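Local atomic coordinates of FprA (Mycobacterium tuberculosis, PDB entry 1LQT), a protein that binds FAD and transfers electrons between NADPH and ferredoxin, and may supply electrons to P450 systems. Residues S122-D127 against V318-G323; D127-Y132 against L160-I165. All coordinates share one frame; numbering follows the deposited sequence.

In the fold
Both contacts are buried and both use helix 125-132. They share Asp127, and their centres are about 9 Å apart. Contact 1 pairs edge strand 122-124 with strand 317-320 through backbone hydrogen bonds, with waters around an arginine. Contact 2 packs the helix that follows against helix 157-167. It has no direct hydrogen bond across it; its chemistry is mainly apolar, with a CH-pi contact and a water bridge. The two meet where Val162 CG1 packs on Val319 CG1 at 4.0 Å and Val162 CG2 on Ala125 CB. Both reach the bound NADP derivative: contact 1 runs along the adenosine and reaches the pyrophosphate, while contact 2 lies by the 4-oxo-nicotinamide and FAD.

Contact 1. Residues S122-D127 against V318-G323; sequences SIAAVD and VVRSVG. With ODP (4-oxo-nicotinamide-adenine dinucleotide phosphate), chain I.
Three straight backbone hydrogen bonds join Ser122-Asp127 to Val318-Gly323. Ile123 N donates to Val318 O at 2.9 Å, and Ile123 O accepts from Arg320 N at 2.8 Å. In the third, Ala125 N donates to Arg320 O at 2.8 Å. Water bonds come next. One water is held by Ser122 OG, Ile123 O and Arg320 NH1. A second links Ser122 O to Arg320 NH1. Both lie in the guanidinium plane, at its edge. Arg320 CG sits between the backbone N and the carbonyl carbon (chi1 63°), and the extended chain then runs back over strand 122-124. Ala124 CB lies over one face of the Arg320 guanidinium, 3.7 Å above its plane and offset toward the rim. The stronger polar partner of this arginine is Asp109, which forms a salt bridge with NH2, while Ser122 OG is also bonded to Glu117 O.

The pairing is parallel and puts 122-124 at the outer edge of the six-stranded parallel sheet of the NADP-binding domain, a Rossmann-type fold. Ala124 is the N-cap of helix 125-132. Ala125 opens that helix, so its N-H bond to Arg320 O ties the helix start to the end of strand 317-320.

On the face of Ile123 and Val319 the contact is apolar. Ile123 CG1 lies 4.1 Å from Val319 CG2. Val319 CG1 is anti to its N (chi1 -177°) and packs against the start of the helix, 3.5 Å from Ala125 N. Ser321 OG touches Ala125 CB at 3.7 Å. Beyond the strand, Val322 CG1 lies 3.4 Å from C4A of the adenine of the bound NADP derivative.

Contact 2. Residues D127-Y132 against L160-I165; sequences DFVGWY and LDVARI. With ODP (4-oxo-nicotinamide-adenine dinucleotide phosphate), chain I.
The Tyr132 ring is covered on both faces. Ile165 CG1 sits 3.7 Å above one face in a CH-pi contact, offset toward the rim. Val129 CA, from the same helix as the tyrosine, lies 3.6 Å above the centre of the opposite face. At the edge, in plane, are Phe128 CE2 and a water. This is helix-helix packing within the Rossmann-type NADP-binding domain. Helix 125-132 meets helix 157-167, which follows the glycine-rich turn on the bound nucleotide, and the short segments cross at 51°.

A chi1 of 70° turns the Tyr132 ring back along its own helix, between Val129 and Ile165. Tyr132 OH touches Asp161 CB at 3.5 Å. Tyr132 OH donates to the water O at 2.6 Å, and that water donates to Asp161 OD2. The ring and carboxylate planes are 65° apart. Phe128 meets Val162 obliquely, with CD2 3.8 Å from CG1.

Arg164 grips Asp161 OD1 end-on with NH1 and NH2, and the oxygen lies in the guanidinium plane. OD1 takes NH1 on its anti lone pair, and NH2 from above the carboxylate plane. Arg164 NE makes a salt bridge with Asp56. Asp161 and Val129 also touch FAD. Asp161 OD1 lies 3.5 Å from O99, the oxo oxygen of the 4-oxo-nicotinamide.

Contact 1. Residues S122-D127 against V318-G323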
ATOM      1  N   SER A 122      12.229  15.801   1.897  1.00 10.27           N
ATOM      2  CA  SER A 122      12.198  14.815   0.815  1.00 10.14           C
ATOM      3  C   SER A 122      11.843  13.466   1.421  1.00 10.17           C
ATOM      4  O   SER A 122      12.614  12.927   2.196  1.00 11.00           O
ATOM      5  CB  SER A 122      13.552  14.732   0.135  1.00 10.19           C
ATOM      6  OG  SER A 122      13.600  13.649  -0.776  1.00 10.35           O
ATOM      7  N   ILE A 123      10.662  12.967   1.092  1.00  9.65           N
ATOM      8  CA  ILE A 123      10.118  11.756   1.685  1.00  9.58           C
ATOM      9  C   ILE A 123       9.492  10.891   0.617  1.00  9.37           C
ATOM     10  O   ILE A 123       9.298  11.334  -0.500  1.00  9.51           O
ATOM     11  CB  ILE A 123       9.088  12.091   2.803  1.00 10.89           C
ATOM     12  CG1 ILE A 123       7.863  12.804   2.244  1.00 11.23           C
ATOM     13  CG2 ILE A 123       9.739  12.887   3.889  1.00 13.96           C
ATOM     14  CD1 ILE A 123       6.813  13.108   3.300  1.00 13.36           C
ATOM     15  N   ALA A 124       9.177   9.655   0.983  1.00  9.70           N
ATOM     16  CA  ALA A 124       8.432   8.767   0.117  1.00  9.97           C
ATOM     17  C   ALA A 124       6.960   8.862   0.387  1.00  9.18           C
ATOM     18  O   ALA A 124       6.518   9.166   1.486  1.00  9.65           O
ATOM     19  CB  ALA A 124       8.877   7.315   0.303  1.00 11.35           C
ATOM     20  N   ALA A 125       6.173   8.534  -0.613  1.00  9.15           N
ATOM     21  CA  ALA A 125       4.761   8.402  -0.409  1.00  8.97           C
ATOM     22  C   ALA A 125       4.445   7.358   0.651  1.00  9.12           C
ATOM     23  O   ALA A 125       3.501   7.520   1.417  1.00  8.85           O
ATOM     24  CB  ALA A 125       4.020   8.106  -1.706  1.00  9.73           C
ATOM     25  N   VAL A 126       5.222   6.273   0.695  1.00  8.91           N
ATOM     26  CA  VAL A 126       4.993   5.290   1.755  1.00  9.21           C
ATOM     27  C   VAL A 126       4.904   5.995   3.125  1.00  8.68           C
ATOM     28  O   VAL A 126       4.017   5.732   3.927  1.00  9.10           O
ATOM     29  CB  VAL A 126       6.116   4.243   1.785  1.00  9.30           C
ATOM     30  CG1 VAL A 126       5.889   3.261   2.916  1.00 10.09           C
ATOM     31  CG2 VAL A 126       6.171   3.504   0.451  1.00  9.71           C
ATOM     32  N   ASP A 127       5.875   6.851   3.403  0.50  9.54           N
ATOM     33  CA  ASP A 127       5.945   7.505   4.689  0.50  9.76           C
ATOM     34  C   ASP A 127       4.873   8.595   4.830  0.50  9.50           C
ATOM     35  O   ASP A 127       4.355   8.777   5.918  0.50  9.13           O
ATOM     36  CB  ASP A 127       7.320   8.095   4.954  0.50  9.62           C
ATOM     37  CG  ASP A 127       8.407   7.068   4.952  0.50 10.15           C
ATOM     38  OD1 ASP A 127       8.640   6.404   3.894  0.50 11.87           O
ATOM     39  OD2 ASP A 127       9.113   6.888   5.964  0.50 12.70           O
ATOM     40  N   VAL A 318       9.155  17.396  -1.300  1.00  9.60           N
ATOM     41  CA  VAL A 318       9.227  16.477  -2.425  1.00  9.35           C
ATOM     42  C   VAL A 318       8.782  15.119  -1.881  1.00  9.35           C
ATOM     43  O   VAL A 318       9.380  14.600  -0.942  1.00 10.24           O
ATOM     44  CB  VAL A 318      10.643  16.383  -3.014  1.00  9.60           C
ATOM     45  CG1 VAL A 318      10.685  15.301  -4.092  1.00 10.78           C
ATOM     46  CG2 VAL A 318      11.059  17.712  -3.596  1.00 10.67           C
ATOM     47  N   VAL A 319       7.728  14.580  -2.466  1.00  9.07           N
ATOM     48  CA  VAL A 319       7.245  13.254  -2.132  1.00  9.30           C
ATOM     49  C   VAL A 319       7.474  12.362  -3.342  1.00  8.59           C
ATOM     50  O   VAL A 319       6.933  12.591  -4.410  1.00  9.20           O
ATOM     51  CB  VAL A 319       5.761  13.235  -1.791  1.00  9.09           C
ATOM     52  CG1 VAL A 319       5.326  11.828  -1.384  1.00  9.75           C
ATOM     53  CG2 VAL A 319       5.440  14.227  -0.682  1.00 10.04           C
ATOM     54  N   ARG A 320       8.315  11.352  -3.175  1.00  8.59           N
ATOM     55  CA  ARG A 320       8.533  10.379  -4.239  1.00  8.63           C
ATOM     56  C   ARG A 320       7.455   9.306  -4.149  1.00  8.34           C
ATOM     57  O   ARG A 320       7.357   8.600  -3.153  1.00  8.61           O
ATOM     58  CB  ARG A 320       9.941   9.789  -4.225  1.00  9.05           C
ATOM     59  CG  ARG A 320      10.307   8.982  -2.986  1.00  8.74           C
ATOM     60  CD  ARG A 320      11.706   8.425  -3.043  1.00  9.28           C
ATOM     61  NE  ARG A 320      12.052   7.727  -1.821  1.00  9.67           N
ATOM     62  CZ  ARG A 320      12.523   8.316  -0.742  1.00  9.85           C
ATOM     63  NH1 ARG A 320      12.696   9.630  -0.648  1.00 10.69           N
ATOM     64  NH2 ARG A 320      12.839   7.575   0.304  1.00 11.56           N
ATOM     65  N   SER A 321       6.649   9.198  -5.192  1.00  8.66           N
ATOM     66  CA  SER A 321       5.639   8.149  -5.313  1.00  8.65           C
ATOM     67  C   SER A 321       6.020   7.266  -6.482  1.00  8.57           C
ATOM     68  O   SER A 321       5.333   7.192  -7.490  1.00  8.34           O
ATOM     69  CB  SER A 321       4.233   8.749  -5.426  1.00  9.15           C
ATOM     70  OG  SER A 321       3.278   7.716  -5.299  1.00  8.87           O
ATOM     71  N   VAL A 322       7.153   6.608  -6.321  1.00  8.30           N
ATOM     72  CA  VAL A 322       7.735   5.815  -7.388  1.00  8.76           C
ATOM     73  C   VAL A 322       7.669   4.338  -7.089  1.00  8.34           C
ATOM     74  O   VAL A 322       8.428   3.543  -7.644  1.00  9.50           O
ATOM     75  CB  VAL A 322       9.111   6.316  -7.831  1.00  9.08           C
ATOM     76  CG1 VAL A 322       9.002   7.739  -8.312  1.00  8.90           C
ATOM     77  CG2 VAL A 322      10.174   6.208  -6.729  1.00  9.22           C
ATOM     78  N   GLY A 323       6.741   3.975  -6.221  1.00  8.83           N
ATOM     79  CA  GLY A 323       6.450   2.592  -5.886  1.00  8.71           C
ATOM     80  C   GLY A 323       6.796   2.244  -4.469  1.00  8.34           C
ATOM     81  O   GLY A 323       7.734   2.768  -3.878  1.00  8.77           O
TER
HETATM   82  O1X ODP I2458       7.827   5.122 -16.077  1.00 13.02           O
HETATM   83  P2B ODP I2458       7.086   4.271 -15.092  1.00 11.92           P
HETATM   84  O2X ODP I2458       5.775   3.719 -15.612  1.00 12.96           O
HETATM   85  O3X ODP I2458       7.947   3.175 -14.484  1.00 13.06           O
HETATM   86  O2B ODP I2458       6.726   5.316 -13.917  1.00  9.41           O
HETATM   87  C2B ODP I2458       6.363   4.900 -12.604  1.00  8.77           C
HETATM   88  C3B ODP I2458       4.896   5.036 -12.270  1.00  8.73           C
HETATM   89  O3B ODP I2458       4.374   6.233 -12.827  1.00  9.30           O
HETATM   90  C1B ODP I2458       6.985   5.815 -11.614  1.00  8.50           C
HETATM   91  N9A ODP I2458       8.406   5.694 -11.407  1.00  8.91           N
HETATM   92  C8A ODP I2458       9.119   4.591 -11.007  1.00  9.52           C
HETATM   93  N7A ODP I2458      10.402   4.861 -10.856  1.00  9.77           N
HETATM   94  C5A ODP I2458      10.552   6.193 -11.162  1.00  9.40           C
HETATM   95  C4A ODP I2458       9.303   6.708 -11.515  1.00  9.23           C
HETATM   96  N3A ODP I2458       9.059   7.997 -11.862  1.00  9.18           N
HETATM   97  C2A ODP I2458      10.154   8.777 -11.863  1.00  9.68           C
HETATM   98  N1A ODP I2458      11.407   8.365 -11.521  1.00 10.04           N
HETATM   99  C6A ODP I2458      11.619   7.063 -11.165  1.00  9.61           C
HETATM  100  N6A ODP I2458      12.856   6.728 -10.775  1.00 11.14           N
HETATM  101  O4B ODP I2458       6.307   5.499 -10.412  1.00  9.16           O
HETATM  102  C4B ODP I2458       4.946   5.193 -10.749  1.00  9.32           C
HETATM  103  C5B ODP I2458       4.522   3.959 -10.008  1.00  9.70           C
HETATM  104  O5B ODP I2458       3.139   3.789 -10.214  1.00  9.24           O
HETATM  105  PA  ODP I2458       2.445   2.424  -9.764  1.00  9.82           P
HETATM  106  O1A ODP I2458       1.048   2.479 -10.188  1.00 10.37           O
HETATM  107  O2A ODP I2458       3.250   1.256 -10.173  1.00 11.09           O
HETATM  108  O3  ODP I2458       2.594   2.482  -8.175  1.00  9.19           O
HETATM  109  PN  ODP I2458       1.759   3.259  -7.013  1.00  9.28           P
HETATM  110  O1N ODP I2458       1.319   4.594  -7.475  1.00  9.66           O
HETATM  111  O2N ODP I2458       2.626   3.123  -5.824  1.00  9.92           O
HETATM  112  O5D ODP I2458       0.456   2.385  -6.866  1.00  9.11           O
HETATM  113  C5D ODP I2458       0.584   1.017  -6.400  1.00 10.34           C
HETATM  114  C4D ODP I2458      -0.667   0.260  -6.790  1.00 10.89           C
HETATM  115  O4D ODP I2458      -1.778   0.604  -5.971  1.00 12.08           O
HETATM  116  C1D ODP I2458      -2.872   0.996  -6.802  1.00 12.43           C
HETATM  117  C2D ODP I2458      -2.257   1.399  -8.075  1.00 11.64           C
HETATM  118  O2D ODP I2458      -3.131   1.573  -9.131  1.00 12.42           O
HETATM  119  C3D ODP I2458      -1.081   0.509  -8.235  1.00 10.89           C
HETATM  120  O3D ODP I2458      -1.513  -0.689  -8.845  1.00 13.72           O
HETATM  121  N1N ODP I2458      -3.776   1.862  -6.129  1.00 11.80           N
HETATM  122  C2N ODP I2458      -5.105   1.911  -6.607  1.00 12.02           C
HETATM  123  C3N ODP I2458      -5.867   2.980  -6.272  1.00 11.82           C
HETATM  124  C7N ODP I2458      -7.275   2.941  -6.884  1.00 13.09           C
HETATM  125  N7N ODP I2458      -8.040   3.963  -6.600  1.00 16.61           N
HETATM  126  O7N ODP I2458      -7.572   1.966  -7.610  1.00 12.96           O
HETATM  127  C4N ODP I2458      -5.412   4.065  -5.509  1.00 14.14           C
HETATM  128  O99 ODP I2458      -6.105   5.096  -5.251  1.00 16.56           O
HETATM  129  C5N ODP I2458      -4.019   3.998  -5.047  1.00 12.89           C
HETATM  130  C6N ODP I2458      -3.216   2.888  -5.390  1.00 12.45           C
HETATM  131  O   HOH W   1      11.736  11.995  -2.128  1.00 10.05           O
HETATM  132  O   HOH W   2      14.010  10.493   1.735  1.00 16.89           O
HETATM  133  O   HOH W   3       6.252   5.706  -2.236  1.00 10.55           O

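Contact 2. Residues D127-Y132 against L160-I165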
ATOM      1  N   ASP A 127       5.875   6.851   3.403  0.50  9.54           N
ATOM      2  CA  ASP A 127       5.945   7.505   4.689  0.50  9.76           C
ATOM      3  C   ASP A 127       4.873   8.595   4.830  0.50  9.50           C
ATOM      4  O   ASP A 127       4.355   8.777   5.918  0.50  9.13           O
ATOM      5  CB  ASP A 127       7.320   8.095   4.954  0.50  9.62           C
ATOM      6  CG  ASP A 127       8.407   7.068   4.952  0.50 10.15           C
ATOM      7  OD1 ASP A 127       8.640   6.404   3.894  0.50 11.87           O
ATOM      8  OD2 ASP A 127       9.113   6.888   5.964  0.50 12.70           O
ATOM      9  N   PHE A 128       4.559   9.336   3.773  1.00  9.41           N
ATOM     10  CA  PHE A 128       3.538  10.357   3.848  1.00  9.03           C
ATOM     11  C   PHE A 128       2.153   9.768   4.058  1.00  8.49           C
ATOM     12  O   PHE A 128       1.402  10.223   4.915  1.00  8.54           O
ATOM     13  CB  PHE A 128       3.591  11.234   2.590  1.00  9.61           C
ATOM     14  CG  PHE A 128       2.650  12.401   2.656  1.00 10.19           C
ATOM     15  CD1 PHE A 128       2.821  13.392   3.579  1.00 11.33           C
ATOM     16  CD2 PHE A 128       1.608  12.514   1.759  1.00 10.19           C
ATOM     17  CE1 PHE A 128       1.943  14.469   3.644  1.00 11.97           C
ATOM     18  CE2 PHE A 128       0.751  13.591   1.839  1.00 10.21           C
ATOM     19  CZ  PHE A 128       0.923  14.530   2.779  1.00 11.68           C
ATOM     20  N   VAL A 129       1.824   8.760   3.268  1.00  8.40           N
ATOM     21  CA  VAL A 129       0.586   8.028   3.381  1.00  8.31           C
ATOM     22  C   VAL A 129       0.462   7.376   4.748  1.00  8.06           C
ATOM     23  O   VAL A 129      -0.579   7.443   5.412  1.00  8.18           O
ATOM     24  CB  VAL A 129       0.467   6.969   2.275  1.00  8.66           C
ATOM     25  CG1 VAL A 129      -0.764   6.092   2.493  1.00  9.56           C
ATOM     26  CG2 VAL A 129       0.434   7.610   0.880  1.00  9.46           C
ATOM     27  N   GLY A 130       1.513   6.678   5.170  1.00  8.33           N
ATOM     28  CA  GLY A 130       1.466   6.071   6.480  1.00  8.32           C
ATOM     29  C   GLY A 130       1.168   7.102   7.557  1.00  8.35           C
ATOM     30  O   GLY A 130       0.404   6.862   8.482  1.00  8.83           O
ATOM     31  N   TRP A 131       1.809   8.259   7.439  1.00  8.42           N
ATOM     32  CA  TRP A 131       1.586   9.326   8.396  1.00  8.59           C
ATOM     33  C   TRP A 131       0.143   9.843   8.355  1.00  8.38           C
ATOM     34  O   TRP A 131      -0.505   9.937   9.396  1.00  8.43           O
ATOM     35  CB  TRP A 131       2.607  10.438   8.146  1.00  8.68           C
ATOM     36  CG  TRP A 131       2.425  11.644   8.986  1.00  9.56           C
ATOM     37  CD1 TRP A 131       2.751  11.816  10.294  1.00 10.45           C
ATOM     38  CD2 TRP A 131       1.892  12.882   8.551  1.00 10.21           C
ATOM     39  NE1 TRP A 131       2.460  13.094  10.702  1.00 11.52           N
ATOM     40  CE2 TRP A 131       1.931  13.769   9.640  1.00 11.21           C
ATOM     41  CE3 TRP A 131       1.419  13.344   7.336  1.00 11.08           C
ATOM     42  CZ2 TRP A 131       1.482  15.095   9.537  1.00 12.56           C
ATOM     43  CZ3 TRP A 131       0.984  14.643   7.234  1.00 12.92           C
ATOM     44  CH2 TRP A 131       1.012  15.485   8.317  1.00 14.07           C
ATOM     45  N   TYR A 132      -0.372  10.136   7.167  1.00  8.36           N
ATOM     46  CA  TYR A 132      -1.719  10.679   7.130  1.00  8.46           C
ATOM     47  C   TYR A 132      -2.798   9.650   7.439  1.00  8.65           C
ATOM     48  O   TYR A 132      -3.907  10.023   7.793  1.00  9.32           O
ATOM     49  CB  TYR A 132      -2.021  11.511   5.889  1.00  8.52           C
ATOM     50  CG  TYR A 132      -2.142  10.859   4.528  1.00  8.46           C
ATOM     51  CD1 TYR A 132      -3.035   9.864   4.259  1.00  8.86           C
ATOM     52  CD2 TYR A 132      -1.374  11.332   3.476  1.00  8.95           C
ATOM     53  CE1 TYR A 132      -3.177   9.353   2.952  1.00  8.65           C
ATOM     54  CE2 TYR A 132      -1.521  10.848   2.193  1.00  9.30           C
ATOM     55  CZ  TYR A 132      -2.428   9.861   1.919  1.00  9.03           C
ATOM     56  OH  TYR A 132      -2.551   9.422   0.615  1.00  9.38           O
ATOM     57  N   LEU A 160      -1.571  10.531  -7.115  1.00  9.27           N
ATOM     58  CA  LEU A 160      -2.811  11.290  -7.042  1.00  9.23           C
ATOM     59  C   LEU A 160      -3.301  11.379  -5.614  1.00  9.30           C
ATOM     60  O   LEU A 160      -3.742  12.446  -5.203  1.00  9.73           O
ATOM     61  CB  LEU A 160      -3.876  10.658  -7.908  1.00  9.55           C
ATOM     62  CG  LEU A 160      -3.560  10.561  -9.381  1.00 11.10           C
ATOM     63  CD1 LEU A 160      -4.729   9.922 -10.128  1.00 12.79           C
ATOM     64  CD2 LEU A 160      -3.219  11.916  -9.968  1.00 12.64           C
ATOM     65  N   ASP A 161      -3.257  10.289  -4.858  1.00  9.02           N
ATOM     66  CA  ASP A 161      -3.685  10.338  -3.467  1.00  9.04           C
ATOM     67  C   ASP A 161      -2.884  11.406  -2.713  1.00  9.04           C
ATOM     68  O   ASP A 161      -3.440  12.213  -1.971  1.00  9.17           O
ATOM     69  CB  ASP A 161      -3.474   9.001  -2.767  1.00  9.26           C
ATOM     70  CG  ASP A 161      -4.485   7.921  -3.104  1.00  9.21           C
ATOM     71  OD1 ASP A 161      -5.442   8.176  -3.835  1.00 10.17           O
ATOM     72  OD2 ASP A 161      -4.336   6.794  -2.578  1.00 10.22           O
ATOM     73  N   VAL A 162      -1.560  11.404  -2.881  1.00  9.01           N
ATOM     74  CA  VAL A 162      -0.728  12.362  -2.175  1.00  9.02           C
ATOM     75  C   VAL A 162      -1.142  13.778  -2.526  1.00  9.20           C
ATOM     76  O   VAL A 162      -1.309  14.635  -1.661  1.00  9.46           O
ATOM     77  CB  VAL A 162       0.737  12.123  -2.494  1.00  9.67           C
ATOM     78  CG1 VAL A 162       1.622  13.221  -1.986  1.00  9.74           C
ATOM     79  CG2 VAL A 162       1.209  10.775  -1.937  1.00 10.46           C
ATOM     80  N   ALA A 163      -1.316  14.034  -3.814  1.00 10.13           N
ATOM     81  CA  ALA A 163      -1.649  15.376  -4.263  1.00 10.59           C
ATOM     82  C   ALA A 163      -3.025  15.799  -3.731  1.00 10.55           C
ATOM     83  O   ALA A 163      -3.213  16.929  -3.313  1.00 10.78           O
ATOM     84  CB  ALA A 163      -1.613  15.422  -5.756  1.00 11.35           C
ATOM     85  N   ARG A 164      -3.986  14.881  -3.747  1.00 10.61           N
ATOM     86  CA  ARG A 164      -5.316  15.181  -3.199  1.00 11.41           C
ATOM     87  C   ARG A 164      -5.256  15.545  -1.740  1.00 11.13           C
ATOM     88  O   ARG A 164      -5.902  16.488  -1.303  1.00 12.34           O
ATOM     89  CB  ARG A 164      -6.283  14.024  -3.329  1.00 12.30           C
ATOM     90  CG  ARG A 164      -6.792  13.737  -4.692  1.00 12.99           C
ATOM     91  CD  ARG A 164      -8.177  12.986  -4.729  1.00 11.36           C
ATOM     92  NE  ARG A 164      -8.185  11.934  -3.725  1.00 11.01           N
ATOM     93  CZ  ARG A 164      -7.433  10.834  -3.800  1.00 10.44           C
ATOM     94  NH1 ARG A 164      -6.797  10.512  -4.907  1.00 11.41           N
ATOM     95  NH2 ARG A 164      -7.375  10.069  -2.726  1.00 10.19           N
ATOM     96  N   ILE A 165      -4.541  14.760  -0.958  1.00 10.84           N
ATOM     97  CA  ILE A 165      -4.499  15.060   0.463  1.00 10.75           C
ATOM     98  C   ILE A 165      -3.822  16.388   0.735  1.00 10.43           C
ATOM     99  O   ILE A 165      -4.252  17.146   1.604  1.00 11.22           O
ATOM    100  CB  ILE A 165      -3.881  13.880   1.231  1.00 11.31           C
ATOM    101  CG1 ILE A 165      -4.761  12.610   1.068  1.00 12.75           C
ATOM    102  CG2 ILE A 165      -3.635  14.253   2.649  1.00 13.17           C
ATOM    103  CD1 ILE A 165      -6.184  12.744   1.414  1.00 13.79           C
TER
HETATM  104  O1X ODP I2458       7.827   5.122 -16.077  1.00 13.02           O
HETATM  105  P2B ODP I2458       7.086   4.271 -15.092  1.00 11.92           P
HETATM  106  O2X ODP I2458       5.775   3.719 -15.612  1.00 12.96           O
HETATM  107  O3X ODP I2458       7.947   3.175 -14.484  1.00 13.06           O
HETATM  108  O2B ODP I2458       6.726   5.316 -13.917  1.00  9.41           O
HETATM  109  C2B ODP I2458       6.363   4.900 -12.604  1.00  8.77           C
HETATM  110  C3B ODP I2458       4.896   5.036 -12.270  1.00  8.73           C
HETATM  111  O3B ODP I2458       4.374   6.233 -12.827  1.00  9.30           O
HETATM  112  C1B ODP I2458       6.985   5.815 -11.614  1.00  8.50           C
HETATM  113  N9A ODP I2458       8.406   5.694 -11.407  1.00  8.91           N
HETATM  114  C8A ODP I2458       9.119   4.591 -11.007  1.00  9.52           C
HETATM  115  N7A ODP I2458      10.402   4.861 -10.856  1.00  9.77           N
HETATM  116  C5A ODP I2458      10.552   6.193 -11.162  1.00  9.40           C
HETATM  117  C4A ODP I2458       9.303   6.708 -11.515  1.00  9.23           C
HETATM  118  N3A ODP I2458       9.059   7.997 -11.862  1.00  9.18           N
HETATM  119  C2A ODP I2458      10.154   8.777 -11.863  1.00  9.68           C
HETATM  120  N1A ODP I2458      11.407   8.365 -11.521  1.00 10.04           N
HETATM  121  C6A ODP I2458      11.619   7.063 -11.165  1.00  9.61           C
HETATM  122  N6A ODP I2458      12.856   6.728 -10.775  1.00 11.14           N
HETATM  123  O4B ODP I2458       6.307   5.499 -10.412  1.00  9.16           O
HETATM  124  C4B ODP I2458       4.946   5.193 -10.749  1.00  9.32           C
HETATM  125  C5B ODP I2458       4.522   3.959 -10.008  1.00  9.70           C
HETATM  126  O5B ODP I2458       3.139   3.789 -10.214  1.00  9.24           O
HETATM  127  PA  ODP I2458       2.445   2.424  -9.764  1.00  9.82           P
HETATM  128  O1A ODP I2458       1.048   2.479 -10.188  1.00 10.37           O
HETATM  129  O2A ODP I2458       3.250   1.256 -10.173  1.00 11.09           O
HETATM  130  O3  ODP I2458       2.594   2.482  -8.175  1.00  9.19           O
HETATM  131  PN  ODP I2458       1.759   3.259  -7.013  1.00  9.28           P
HETATM  132  O1N ODP I2458       1.319   4.594  -7.475  1.00  9.66           O
HETATM  133  O2N ODP I2458       2.626   3.123  -5.824  1.00  9.92           O
HETATM  134  O5D ODP I2458       0.456   2.385  -6.866  1.00  9.11           O
HETATM  135  C5D ODP I2458       0.584   1.017  -6.400  1.00 10.34           C
HETATM  136  C4D ODP I2458      -0.667   0.260  -6.790  1.00 10.89           C
HETATM  137  O4D ODP I2458      -1.778   0.604  -5.971  1.00 12.08           O
HETATM  138  C1D ODP I2458      -2.872   0.996  -6.802  1.00 12.43           C
HETATM  139  C2D ODP I2458      -2.257   1.399  -8.075  1.00 11.64           C
HETATM  140  O2D ODP I2458      -3.131   1.573  -9.131  1.00 12.42           O
HETATM  141  C3D ODP I2458      -1.081   0.509  -8.235  1.00 10.89           C
HETATM  142  O3D ODP I2458      -1.513  -0.689  -8.845  1.00 13.72           O
HETATM  143  N1N ODP I2458      -3.776   1.862  -6.129  1.00 11.80           N
HETATM  144  C2N ODP I2458      -5.105   1.911  -6.607  1.00 12.02           C
HETATM  145  C3N ODP I2458      -5.867   2.980  -6.272  1.00 11.82           C
HETATM  146  C7N ODP I2458      -7.275   2.941  -6.884  1.00 13.09           C
HETATM  147  N7N ODP I2458      -8.040   3.963  -6.600  1.00 16.61           N
HETATM  148  O7N ODP I2458      -7.572   1.966  -7.610  1.00 12.96           O
HETATM  149  C4N ODP I2458      -5.412   4.065  -5.509  1.00 14.14           C
HETATM  150  O99 ODP I2458      -6.105   5.096  -5.251  1.00 16.56           O
HETATM  151  C5N ODP I2458      -4.019   3.998  -5.047  1.00 12.89           C
HETATM  152  C6N ODP I2458      -3.216   2.888  -5.390  1.00 12.45           C
HETATM  153  O   HOH W   4      -3.660   7.104   0.090  1.00  9.30           O